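Local coordinates for putative uncharacterized protein smu.1377c (Streptococcus mutans, PDB 3L7V), which is of unknown function but belongs to the YrdC/Sua5 family, whose members are generally assigned double-stranded RNA binding, and may act in tRNA modification, at residues T64-Y68 against I215-V221. Numbering follows the deposited sequence.
Sequences TKVGY and IEADDYV. With SO4 (sulfate ion), chain D.
Y68 reaches from strand 67-72 past 59-64, its antiparallel hairpin partner in the mixed sheet, touching V61 and P63, and puts its hydroxyl where 213-216, the next strand, gives way to helix 218-223. Y68 OH donates to D218 OD1 at 2.8 Å and accepts from A217 N, with an N-H...O angle of 161°. D218 OD1 is approached on its anti side, 21° out of the carboxylate plane, and takes a second hydrogen bond from V200 N. Beside the hydroxyl, CE2 of Y68 has I215 O near the ring plane, 3.6 Å away.

V221 straddles the hairpin turn. With CG1 anti to the backbone N (chi1 -180°), that methyl lies 4.0 Å from G67 N while CG2 rests 3.6 Å from T64 O. The same carbonyl meets the ring edge of Y220 at CE2, and the Y220 hydroxyl sits against K65 CG. A water donates to both K65 O and V221 O, bridging the two backbones.

A sulfate, probably from the crystallisation liquor, accepts from D218 N and D219 N in the first helical turn. A buried phenol, held as both donor and acceptor, thus ties the hairpin to this helix start, whose amides can receive an anion.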
ATOM      1  N   THR A  64       8.430   4.372  -5.942  1.00 17.64           N
ATOM      2  CA  THR A  64       8.455   3.320  -4.924  1.00 19.14           C
ATOM      3  C   THR A  64       9.570   2.330  -5.236  1.00 17.59           C
ATOM      4  O   THR A  64      10.253   2.476  -6.249  1.00 17.28           O
ATOM      5  CB  THR A  64       7.135   2.546  -4.875  1.00 23.22           C
ATOM      6  OG1 THR A  64       7.015   1.749  -6.061  1.00 23.90           O
ATOM      7  CG2 THR A  64       5.962   3.496  -4.785  1.00 24.75           C
ATOM      8  N   LYS A  65       9.733   1.317  -4.378  1.00 13.48           N
ATOM      9  CA  LYS A  65      10.703   0.237  -4.595  1.00 16.15           C
ATOM     10  C   LYS A  65      10.485  -0.535  -5.915  1.00 23.26           C
ATOM     11  O   LYS A  65      11.444  -1.044  -6.503  1.00 24.11           O
ATOM     12  CB  LYS A  65      10.688  -0.769  -3.423  1.00 13.38           C
ATOM     13  CG  LYS A  65      11.393  -0.327  -2.136  1.00 14.86           C
ATOM     14  CD  LYS A  65      11.293  -1.405  -1.031  1.00 11.83           C
ATOM     15  CE  LYS A  65      11.966  -0.956   0.262  1.00 17.06           C
ATOM     16  NZ  LYS A  65      11.763  -1.922   1.393  1.00 17.34           N
ATOM     17  N   VAL A  66       9.233  -0.647  -6.369  1.00 19.36           N
ATOM     18  CA  VAL A  66       8.953  -1.363  -7.624  1.00 17.23           C
ATOM     19  C   VAL A  66       8.395  -0.496  -8.793  1.00 23.10           C
ATOM     20  O   VAL A  66       7.981  -1.038  -9.819  1.00 28.28           O
ATOM     21  CB  VAL A  66       8.015  -2.576  -7.402  1.00 20.94           C
ATOM     22  CG1 VAL A  66       8.654  -3.595  -6.471  1.00 19.51           C
ATOM     23  CG2 VAL A  66       6.680  -2.108  -6.852  1.00 20.96           C
ATOM     24  N   GLY A  67       8.395   0.826  -8.645  1.00 13.92           N
ATOM     25  CA  GLY A  67       7.977   1.714  -9.726  1.00 21.56           C
ATOM     26  C   GLY A  67       7.394   3.068  -9.329  1.00 19.21           C
ATOM     27  O   GLY A  67       8.047   3.832  -8.637  1.00 24.84           O
ATOM     28  N   TYR A  68       6.172   3.363  -9.778  1.00 20.56           N
ATOM     29  CA  TYR A  68       5.499   4.652  -9.520  1.00 15.96           C
ATOM     30  C   TYR A  68       4.038   4.492  -9.064  1.00 21.72           C
ATOM     31  O   TYR A  68       3.314   3.636  -9.581  1.00 15.28           O
ATOM     32  CB  TYR A  68       5.601   5.595 -10.753  1.00  8.23           C
ATOM     33  CG  TYR A  68       7.014   6.134 -10.917  1.00 12.56           C
ATOM     34  CD1 TYR A  68       7.937   5.497 -11.737  1.00 14.68           C
ATOM     35  CD2 TYR A  68       7.441   7.248 -10.194  1.00 12.86           C
ATOM     36  CE1 TYR A  68       9.243   5.976 -11.854  1.00 12.57           C
ATOM     37  CE2 TYR A  68       8.736   7.728 -10.298  1.00  9.71           C
ATOM     38  CZ  TYR A  68       9.631   7.090 -11.134  1.00 11.08           C
ATOM     39  OH  TYR A  68      10.918   7.566 -11.229  1.00 15.91           O
ATOM     40  N   ILE A 215       7.168  13.486  -8.920  1.00 19.34           N
ATOM     41  CA  ILE A 215       8.479  13.345  -8.309  1.00 18.38           C
ATOM     42  C   ILE A 215       9.242  12.216  -9.008  1.00 22.81           C
ATOM     43  O   ILE A 215       8.746  11.087  -9.070  1.00 25.44           O
ATOM     44  CB  ILE A 215       8.345  13.067  -6.793  1.00 21.32           C
ATOM     45  CG1 ILE A 215       7.697  14.261  -6.080  1.00 26.12           C
ATOM     46  CG2 ILE A 215       9.683  12.729  -6.178  1.00 17.13           C
ATOM     47  CD1 ILE A 215       7.038  13.907  -4.722  1.00 26.59           C
ATOM     48  N   GLU A 216      10.431  12.531  -9.536  1.00 26.26           N
ATOM     49  CA  GLU A 216      11.260  11.587 -10.311  1.00 26.90           C
ATOM     50  C   GLU A 216      12.438  10.996  -9.517  1.00 23.51           C
ATOM     51  O   GLU A 216      13.049  11.699  -8.712  1.00 21.38           O
ATOM     52  CB  GLU A 216      11.823  12.268 -11.571  1.00 25.24           C
ATOM     53  CG  GLU A 216      10.766  12.877 -12.494  1.00 31.54           C
ATOM     54  CD  GLU A 216      11.325  13.318 -13.853  1.00 34.25           C
ATOM     55  OE1 GLU A 216      12.519  13.075 -14.140  1.00 37.94           O
ATOM     56  OE2 GLU A 216      10.557  13.903 -14.643  1.00 31.27           O
ATOM     57  N   ALA A 217      12.747   9.717  -9.765  1.00 18.59           N
ATOM     58  CA  ALA A 217      13.904   9.017  -9.175  1.00 18.36           C
ATOM     59  C   ALA A 217      14.175   7.655  -9.844  1.00 22.47           C
ATOM     60  O   ALA A 217      14.289   6.640  -9.159  1.00 20.01           O
ATOM     61  CB  ALA A 217      13.733   8.832  -7.661  1.00 17.79           C
ATOM     62  N   ASP A 218      14.278   7.645 -11.177  1.00 21.31           N
ATOM     63  CA  ASP A 218      14.520   6.425 -11.956  1.00 21.64           C
ATOM     64  C   ASP A 218      15.698   5.581 -11.435  1.00 27.08           C
ATOM     65  O   ASP A 218      15.630   4.352 -11.430  1.00 25.89           O
ATOM     66  CB  ASP A 218      14.754   6.766 -13.438  1.00 21.66           C
ATOM     67  CG  ASP A 218      13.460   7.089 -14.198  1.00 33.56           C
ATOM     68  OD1 ASP A 218      12.351   7.029 -13.614  1.00 30.36           O
ATOM     69  OD2 ASP A 218      13.560   7.406 -15.402  1.00 38.19           O
ATOM     70  N   ASP A 219      16.779   6.250 -11.030  1.00 19.59           N
ATOM     71  CA  ASP A 219      17.964   5.583 -10.480  1.00 26.59           C
ATOM     72  C   ASP A 219      17.694   4.829  -9.159  1.00 32.84           C
ATOM     73  O   ASP A 219      18.232   3.742  -8.940  1.00 31.50           O
ATOM     74  CB  ASP A 219      19.118   6.584 -10.293  1.00 22.50           C
ATOM     75  N   TYR A 220      16.877   5.412  -8.282  1.00 27.01           N
ATOM     76  CA  TYR A 220      16.410   4.723  -7.077  1.00 26.26           C
ATOM     77  C   TYR A 220      15.707   3.377  -7.376  1.00 29.41           C
ATOM     78  O   TYR A 220      15.970   2.355  -6.723  1.00 24.14           O
ATOM     79  CB  TYR A 220      15.462   5.627  -6.281  1.00 25.53           C
ATOM     80  CG  TYR A 220      14.839   4.935  -5.096  1.00 25.46           C
ATOM     81  CD1 TYR A 220      15.572   4.713  -3.941  1.00 22.16           C
ATOM     82  CD2 TYR A 220      13.527   4.483  -5.139  1.00 30.72           C
ATOM     83  CE1 TYR A 220      15.012   4.072  -2.855  1.00 26.80           C
ATOM     84  CE2 TYR A 220      12.956   3.834  -4.055  1.00 32.54           C
ATOM     85  CZ  TYR A 220      13.705   3.633  -2.914  1.00 32.67           C
ATOM     86  OH  TYR A 220      13.152   2.993  -1.820  1.00 36.92           O
ATOM     87  N   VAL A 221      14.807   3.388  -8.358  1.00 26.95           N
ATOM     88  CA  VAL A 221      14.028   2.198  -8.720  1.00 22.06           C
ATOM     89  C   VAL A 221      14.935   1.115  -9.315  1.00 23.53           C
ATOM     90  O   VAL A 221      14.765  -0.076  -9.056  1.00 25.82           O
ATOM     91  CB  VAL A 221      12.895   2.556  -9.712  1.00 20.69           C
ATOM     92  CG1 VAL A 221      12.058   1.299 -10.090  1.00 12.63           C
ATOM     93  CG2 VAL A 221      12.015   3.692  -9.137  1.00 18.81           C
TER
HETATM   94  S   SO4 D 264      16.681  10.311 -12.036  1.00 51.64           S
HETATM   95  O1  SO4 D 264      16.812  11.019 -10.766  1.00 55.12           O
HETATM   96  O2  SO4 D 264      15.256  10.158 -12.335  1.00 44.76           O
HETATM   97  O3  SO4 D 264      17.331  11.079 -13.098  1.00 58.00           O
HETATM   98  O4  SO4 D 264      17.333   9.005 -11.935  1.00 47.86           O
HETATM   99  O   HOH W   1      12.629  -2.024  -8.705  1.00 20.91           O